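Local atomic coordinates of Lys-gingipain catalytic subunit (Porphyromonas gingivalis, PDB entry 6I9A), a protein that cleaves proteins after lysine residues as a secreted cysteine protease, and may act as a virulence factor in periodontal disease. Residues 61-66 with 78-83; 104-107 with 113-116; 289-294 with 355-360. All coordinates share one frame; numbering follows the deposited sequence. Where two conformers were deposited one is given.

From the N terminus the three contacts follow one another in series, with none nested or crossed. Interaction 1 closes the connection from helix 56-72 to strand 79-83, packing the helix on the four-stranded parallel sheet. Interaction 2 then closes a short calcium-binding loop between helix 103-106 and strand 117-121 of the same sheet. Interaction 3 spans a much longer excursion of 60 residues, joining helix 285-293 to the start of strand 357-361 in the six-stranded sheet. Helix 103-106 ties the series together: Tyr-104 probably accepts a hydrogen bond from His-64 of 61-66 through its O and forms another, through OH, with Glu-355 of 355-360.

Interaction 1: 61-66 with 78-83; sequences AFIHKK and VFLALV
Ile-63 sends both ends of its side chain from the helix into the isopropyl end of Leu-80, and the two chains meet at about a right angle. CG2 of Ile-63 lies anti to the backbone N and comes within 3.9 Å of Leu-80 CD2. The longer branch brings Ile-63 CD1 to 4.1 Å from Leu-80 CD1, with CD2 of the leucine equally near. Each terminal methyl of Leu-80 therefore touches both branches of the isoleucine. On the strand, CG of Leu-80 is anti to the backbone N (chi1 172°), which carries the fork toward the helix. The pair belongs to a beta-alpha-beta crossover: helix 56-72 leads from strand 40-46 into strand 79-83, passing over the intervening strand 14-20 of the parallel sheet, where Ile-63 also touches Val-19. Two residues further along the strand, Leu-82 adds a lighter touch, its CD2 lying 4.2 Å from Ile-63 CD1; only this one branch meets the isoleucine. Tyr-105 of helix 103-106 packs against all three of these buried aliphatic side chains, while Met-116 also reaches Ile-63. On the other face of the strand, Phe-79 and Ala-81 pack on Phe-119.

Interaction 2: 104-107 with 113-116; sequences YYSA and FPEM. With CA (calcium ion), chain G.
The carbonyl O of Ser-106 takes the backbone N-H of Glu-115 in a short bond, with 2.8 Å between Ser-106 O and Glu-115 N. It is nearly straight at the hydrogen (171°), although the donor sits above the carbonyl plane, 38° out of it. This one bond pins the loop back onto the end of the short helix 103-106. Beside it, the Ser-106 side chain presses on the proline ring: its OG lies 3.2 Å from Pro-114 CB and also approaches CG. The hydroxyl occupies the position between the backbone N and the carbonyl carbon, and its polar partner is Leu-103 O, one turn back in the helix, so the contact with Pro-114 is packing alone. Met-116 turns at its last torsion and brings CE to 4.0 Å from Tyr-105 O, while the same side chain also packs on Ile-63, Tyr-67 and Leu-80.

Glu-115 bends at chi2 (55°), swinging its carboxylate back along the loop. Both oxygens then grip the calcium ion, Glu-115 OE1 and OE2 each standing 2.5 Å from it. OE2 has a second partner in the backbone N of Val-108, which should help fix the rotation of the carboxylate. The backbone contributes too, since Phe-113 O lies 2.3 Å from the calcium, and two waters with Asp-109 and Asp-111 complete seven ligand atoms. Aspartate, aspartate, carbonyl and bidentate glutamate follow at alternate positions, so the arrangement is that of a compact calcium-binding loop, wrapped round its ion and closed at its base by a backbone bond.

Interaction 3: 289-294 with 355-360; sequences YYWSVG and EAYHVL. With NA (sodium ion), chain F.
Trp-291 lays the pyrrole side of its indole over the phenol ring of Tyr-357 in a face-to-face stack. The centroid of the five-membered ring lies 4.5 Å from that of the tyrosine ring, and the planes are tilted by 29°, so the rings are splayed and not strictly parallel. NE1 of Trp-291 sits above the middle of the phenol ring, 3.9 Å from Tyr-357 CD1. The benzo side of the indole joins in through Trp-291 CZ2, 3.9 Å from Tyr-357 CD2. Over the indole it is CE2 of Tyr-357 that lies above one face, toward the rim. The anti chi1 of Trp-291 (-163°) throws the indole off the helix toward the strand. Both polar groups have partners of their own: NE1 of Trp-291 in Asn-333, and the OH of Tyr-357 in Asp-288, just before the tryptophan's own segment, so the tyrosine is tethered to that helix at its far end as well.

At Tyr-357 the chain passes from helix 350-356 into strand 357-361. His-358 ND1 marks this turn by donating to Ala-356 O at 2.9 Å, from above the carbonyl plane. Away from the stack, helix 285-293 ends at Val-293, and Gly-294 follows with positive phi. There Val-293 O binds a sodium ion at 2.3 Å, together with a water and atoms of Tyr-174, Thr-308, Ser-309 and Asp-314.

The tyrosine side chain comes within about 6 Å of the bound inhibitor and about 9 Å of the nucleophile Cys-249. Strand 357-361 runs antiparallel to 273-279, and Val-359 bonds to Arg-120 of strand 117-121, which links the two sheets. The buried stack thus joins a helix to this strand of the six-stranded sheet, near the active site of this caspase-like, clan CD catalytic domain.

Interaction 1: 61-66 with 78-83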
# COMPACT_ATOMS: atom_id res chain seq x y z
N ALA A 61 -18.74 -3.88 13.68
CA ALA A 61 -20.12 -3.81 13.21
C ALA A 61 -20.34 -2.52 12.41
O ALA A 61 -21.05 -2.55 11.40
CB ALA A 61 -21.07 -3.88 14.39
N PHE A 62 -19.75 -1.40 12.85
CA PHE A 62 -19.84 -0.12 12.16
C PHE A 62 -19.29 -0.23 10.74
O PHE A 62 -19.91 0.20 9.77
CB PHE A 62 -19.10 0.94 12.98
CG PHE A 62 -19.04 2.28 12.26
CD1 PHE A 62 -20.16 3.10 12.19
CD2 PHE A 62 -17.90 2.66 11.53
CE1 PHE A 62 -20.10 4.34 11.53
CE2 PHE A 62 -17.87 3.86 10.83
CZ PHE A 62 -18.96 4.69 10.84
N ILE A 63 -18.08 -0.81 10.64
CA ILE A 63 -17.44 -0.90 9.32
C ILE A 63 -18.23 -1.79 8.38
O ILE A 63 -18.42 -1.48 7.20
CB ILE A 63 -16.00 -1.42 9.50
CG1 ILE A 63 -15.14 -0.32 10.22
CG2 ILE A 63 -15.41 -1.83 8.15
CD1 ILE A 63 -13.80 -0.90 10.72
N HIS A 64 -18.69 -2.96 8.92
CA HIS A 64 -19.44 -3.89 8.07
C HIS A 64 -20.72 -3.24 7.53
O HIS A 64 -21.08 -3.43 6.37
CB HIS A 64 -19.74 -5.17 8.83
CG HIS A 64 -18.55 -6.05 9.05
ND1 HIS A 64 -18.72 -7.36 9.44
CD2 HIS A 64 -17.23 -5.81 8.88
CE1 HIS A 64 -17.50 -7.89 9.55
NE2 HIS A 64 -16.56 -6.98 9.24
N LYS A 65 -21.41 -2.47 8.41
CA LYS A 65 -22.64 -1.81 7.98
C LYS A 65 -22.32 -0.74 6.93
O LYS A 65 -23.03 -0.63 5.93
CB LYS A 65 -23.37 -1.24 9.19
CG LYS A 65 -24.64 -0.50 8.83
CD LYS A 65 -25.36 0.02 10.09
CE LYS A 65 -26.84 0.30 9.86
NZ LYS A 65 -27.10 1.16 8.68
N LYS A 66 -21.24 0.02 7.12
CA LYS A 66 -20.85 0.99 6.11
C LYS A 66 -20.57 0.33 4.77
O LYS A 66 -20.95 0.84 3.73
CB LYS A 66 -19.60 1.77 6.53
CG LYS A 66 -19.85 2.88 7.52
CD LYS A 66 -20.57 4.04 6.81
CE LYS A 66 -20.87 5.20 7.71
NZ LYS A 66 -21.28 6.37 6.86
N VAL A 78 -13.65 1.35 -1.35
CA VAL A 78 -12.52 0.62 -1.92
C VAL A 78 -11.49 0.35 -0.80
O VAL A 78 -10.98 -0.76 -0.68
CB VAL A 78 -11.90 1.48 -3.07
CG1 VAL A 78 -10.61 0.82 -3.56
CG2 VAL A 78 -12.94 1.63 -4.23
N PHE A 79 -11.15 1.40 -0.07
CA PHE A 79 -10.19 1.35 1.00
C PHE A 79 -10.83 1.50 2.35
O PHE A 79 -11.80 2.25 2.53
CB PHE A 79 -9.16 2.49 0.90
CG PHE A 79 -8.24 2.38 -0.30
CD1 PHE A 79 -7.14 1.52 -0.28
CD2 PHE A 79 -8.47 3.15 -1.44
CE1 PHE A 79 -6.30 1.43 -1.41
CE2 PHE A 79 -7.63 3.06 -2.54
CZ PHE A 79 -6.59 2.16 -2.53
N LEU A 80 -10.21 0.84 3.33
CA LEU A 80 -10.47 1.00 4.76
C LEU A 80 -9.17 1.42 5.42
O LEU A 80 -8.24 0.65 5.46
CB LEU A 80 -11.03 -0.31 5.36
CG LEU A 80 -11.16 -0.32 6.87
CD1 LEU A 80 -12.19 0.72 7.37
CD2 LEU A 80 -11.55 -1.72 7.37
N ALA A 81 -9.14 2.66 5.94
CA ALA A 81 -7.99 3.19 6.65
C ALA A 81 -8.24 3.18 8.14
O ALA A 81 -9.17 3.82 8.62
CB ALA A 81 -7.71 4.61 6.19
N LEU A 82 -7.47 2.40 8.88
CA LEU A 82 -7.54 2.34 10.34
C LEU A 82 -6.43 3.21 10.87
O LEU A 82 -5.27 3.04 10.49
CB LEU A 82 -7.36 0.87 10.82
CG LEU A 82 -8.30 -0.13 10.19
CD1 LEU A 82 -7.93 -1.56 10.66
CD2 LEU A 82 -9.77 0.19 10.57
N VAL A 83 -6.77 4.19 11.71
CA VAL A 83 -5.78 5.14 12.21
C VAL A 83 -5.67 5.00 13.73
O VAL A 83 -6.62 5.31 14.45
CB VAL A 83 -6.14 6.59 11.80
CG1 VAL A 83 -5.07 7.55 12.29
CG2 VAL A 83 -6.31 6.67 10.29

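Interaction 2: 104-107 with 113-116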
# COMPACT_ATOMS: atom_id res chain seq x y z
N TYR A 104 -10.64 -9.16 9.99
CA TYR A 104 -12.09 -9.25 10.19
C TYR A 104 -12.79 -7.88 10.21
O TYR A 104 -14.01 -7.85 10.11
CB TYR A 104 -12.38 -10.10 11.41
CG TYR A 104 -11.91 -11.51 11.10
CD1 TYR A 104 -10.77 -12.04 11.72
CD2 TYR A 104 -12.52 -12.26 10.11
CE1 TYR A 104 -10.27 -13.30 11.38
CE2 TYR A 104 -12.03 -13.51 9.75
CZ TYR A 104 -10.91 -14.03 10.39
OH TYR A 104 -10.39 -15.23 9.98
N TYR A 105 -12.04 -6.80 10.21
CA TYR A 105 -12.67 -5.50 9.91
C TYR A 105 -13.04 -5.43 8.42
O TYR A 105 -14.07 -4.85 8.07
CB TYR A 105 -11.73 -4.34 10.23
CG TYR A 105 -11.43 -4.19 11.72
CD1 TYR A 105 -12.46 -4.10 12.66
CD2 TYR A 105 -10.12 -4.14 12.18
CE1 TYR A 105 -12.18 -3.98 14.02
CE2 TYR A 105 -9.82 -4.03 13.54
CZ TYR A 105 -10.86 -3.94 14.46
OH TYR A 105 -10.59 -3.85 15.80
N SER A 106 -12.19 -6.01 7.56
CA SER A 106 -12.29 -5.96 6.08
C SER A 106 -13.14 -7.09 5.50
O SER A 106 -13.68 -6.92 4.40
CB SER A 106 -10.89 -6.00 5.45
OG SER A 106 -10.23 -7.26 5.46
N ALA A 107 -13.24 -8.21 6.17
CA ALA A 107 -13.91 -9.40 5.68
C ALA A 107 -15.33 -9.32 6.15
O ALA A 107 -15.62 -9.61 7.31
CB ALA A 107 -13.19 -10.66 6.19
N PHE A 113 -11.78 -13.62 2.30
CA PHE A 113 -11.29 -12.60 1.40
C PHE A 113 -11.82 -11.23 1.78
O PHE A 113 -13.05 -11.07 1.91
CB PHE A 113 -11.67 -12.87 -0.04
CG PHE A 113 -11.02 -14.08 -0.65
CD1 PHE A 113 -9.76 -14.00 -1.21
CD2 PHE A 113 -11.66 -15.32 -0.60
CE1 PHE A 113 -9.16 -15.13 -1.80
CE2 PHE A 113 -11.06 -16.44 -1.18
CZ PHE A 113 -9.81 -16.34 -1.77
N PRO A 114 -10.97 -10.24 1.95
CA PRO A 114 -11.47 -8.89 2.27
C PRO A 114 -12.39 -8.31 1.21
O PRO A 114 -12.21 -8.57 0.00
CB PRO A 114 -10.19 -8.03 2.32
CG PRO A 114 -9.10 -9.03 2.62
CD PRO A 114 -9.50 -10.28 1.87
N GLU A 115 -13.31 -7.45 1.66
CA GLU A 115 -14.16 -6.62 0.78
C GLU A 115 -13.52 -5.29 0.45
O GLU A 115 -13.99 -4.65 -0.49
CB GLU A 115 -15.53 -6.39 1.46
CG GLU A 115 -16.56 -7.45 1.06
CD GLU A 115 -16.10 -8.87 1.31
OE1 GLU A 115 -15.71 -9.53 0.32
OE2 GLU A 115 -16.09 -9.32 2.48
N MET A 116 -12.52 -4.86 1.25
CA MET A 116 -11.88 -3.57 1.12
C MET A 116 -10.38 -3.73 1.28
O MET A 116 -9.96 -4.57 2.10
CB MET A 116 -12.38 -2.61 2.22
CG MET A 116 -13.86 -2.23 2.06
SD MET A 116 -14.57 -1.50 3.57
CE MET A 116 -14.78 -3.00 4.57
CA CA G . -15.29 -11.55 1.67
O HOH W 1 -15.12 -12.34 -0.58
O HOH W 2 -15.37 -11.91 4.07

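Interaction 3: 289-294 with 355-360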
# COMPACT_ATOMS: atom_id res chain seq x y z
N TYR A 289 7.32 -18.01 -0.85
CA TYR A 289 7.89 -18.18 -2.20
C TYR A 289 6.81 -17.85 -3.25
O TYR A 289 7.03 -17.07 -4.16
CB TYR A 289 8.45 -19.59 -2.30
CG TYR A 289 9.20 -19.99 -3.55
CD1 TYR A 289 10.03 -19.09 -4.23
CD2 TYR A 289 9.24 -21.32 -3.94
CE1 TYR A 289 10.83 -19.52 -5.29
CE2 TYR A 289 10.07 -21.76 -4.96
CZ TYR A 289 10.86 -20.86 -5.63
OH TYR A 289 11.70 -21.27 -6.67
N TYR A 290 5.66 -18.50 -3.12
CA TYR A 290 4.58 -18.25 -4.07
C TYR A 290 4.12 -16.81 -4.01
O TYR A 290 3.83 -16.20 -5.05
CB TYR A 290 3.35 -19.17 -3.77
CG TYR A 290 3.71 -20.63 -3.62
CD1 TYR A 290 4.53 -21.26 -4.55
CD2 TYR A 290 3.18 -21.39 -2.59
CE1 TYR A 290 4.88 -22.60 -4.41
CE2 TYR A 290 3.50 -22.74 -2.45
CZ TYR A 290 4.34 -23.34 -3.37
OH TYR A 290 4.66 -24.67 -3.21
N TRP A 291 4.05 -16.26 -2.78
CA TRP A 291 3.63 -14.86 -2.59
C TRP A 291 4.38 -13.92 -3.50
O TRP A 291 3.80 -13.11 -4.21
CB TRP A 291 3.84 -14.52 -1.12
CG TRP A 291 3.14 -13.32 -0.57
CD1 TRP A 291 2.01 -13.35 0.19
CD2 TRP A 291 3.57 -11.95 -0.59
NE1 TRP A 291 1.70 -12.10 0.64
CE2 TRP A 291 2.67 -11.21 0.20
CE3 TRP A 291 4.66 -11.28 -1.16
CZ2 TRP A 291 2.82 -9.85 0.46
CZ3 TRP A 291 4.78 -9.90 -0.97
CH2 TRP A 291 3.88 -9.21 -0.14
N SER A 292 5.72 -14.07 -3.54
CA SER A 292 6.53 -13.17 -4.37
C SER A 292 6.58 -13.53 -5.82
O SER A 292 6.53 -12.63 -6.67
CB SER A 292 7.97 -13.07 -3.87
OG SER A 292 8.02 -12.48 -2.57
N VAL A 293 6.74 -14.83 -6.18
CA VAL A 293 7.01 -15.26 -7.55
C VAL A 293 5.78 -15.71 -8.32
O VAL A 293 5.74 -15.60 -9.56
CB VAL A 293 8.02 -16.43 -7.44
CG1 VAL A 293 8.14 -17.22 -8.72
CG2 VAL A 293 9.38 -15.91 -7.00
N GLY A 294 4.81 -16.30 -7.60
CA GLY A 294 3.65 -16.95 -8.20
C GLY A 294 3.62 -18.41 -7.79
O GLY A 294 4.62 -18.99 -7.34
N GLU A 355 -5.12 -13.77 7.11
CA GLU A 355 -5.06 -13.23 8.46
C GLU A 355 -3.67 -12.65 8.82
O GLU A 355 -3.57 -11.82 9.73
CB GLU A 355 -5.36 -14.32 9.49
CG GLU A 355 -6.81 -14.78 9.57
CD GLU A 355 -7.05 -15.81 10.65
OE1 GLU A 355 -6.08 -16.46 11.12
OE2 GLU A 355 -8.22 -15.94 11.06
N ALA A 356 -2.62 -13.16 8.19
CA ALA A 356 -1.25 -12.87 8.60
C ALA A 356 -0.71 -11.52 8.10
O ALA A 356 -0.15 -10.74 8.86
CB ALA A 356 -0.31 -13.98 8.11
N TYR A 357 -0.80 -11.30 6.77
CA TYR A 357 -0.15 -10.14 6.16
C TYR A 357 -0.93 -8.87 6.38
O TYR A 357 -2.19 -8.86 6.31
CB TYR A 357 0.15 -10.42 4.70
CG TYR A 357 1.53 -11.04 4.50
CD1 TYR A 357 1.72 -12.43 4.57
CD2 TYR A 357 2.66 -10.25 4.33
CE1 TYR A 357 2.99 -12.99 4.44
CE2 TYR A 357 3.92 -10.81 4.17
CZ TYR A 357 4.07 -12.18 4.22
OH TYR A 357 5.34 -12.68 4.03
N HIS A 358 -0.21 -7.80 6.65
CA HIS A 358 -0.81 -6.48 6.87
C HIS A 358 -0.02 -5.42 6.18
O HIS A 358 1.20 -5.54 6.00
CB HIS A 358 -0.79 -6.17 8.39
CG HIS A 358 -1.78 -6.99 9.18
ND1 HIS A 358 -1.54 -8.30 9.50
CD2 HIS A 358 -3.02 -6.65 9.63
CE1 HIS A 358 -2.63 -8.73 10.14
NE2 HIS A 358 -3.55 -7.77 10.24
N VAL A 359 -0.73 -4.30 5.90
CA VAL A 359 -0.09 -3.05 5.56
C VAL A 359 -0.11 -2.14 6.81
O VAL A 359 -1.19 -1.88 7.37
CB VAL A 359 -0.79 -2.32 4.40
CG1 VAL A 359 -0.08 -0.97 4.13
CG2 VAL A 359 -0.79 -3.16 3.10
N LEU A 360 1.07 -1.64 7.17
CA LEU A 360 1.25 -0.57 8.17
C LEU A 360 1.73 0.66 7.39
O LEU A 360 2.50 0.55 6.43
CB LEU A 360 2.25 -0.97 9.25
CG LEU A 360 1.70 -2.08 10.17
CD1 LEU A 360 2.83 -2.83 10.88
CD2 LEU A 360 0.74 -1.46 11.21
NA NA F . 5.03 -15.58 -11.78
O HOH W 3 4.04 -15.55 -14.02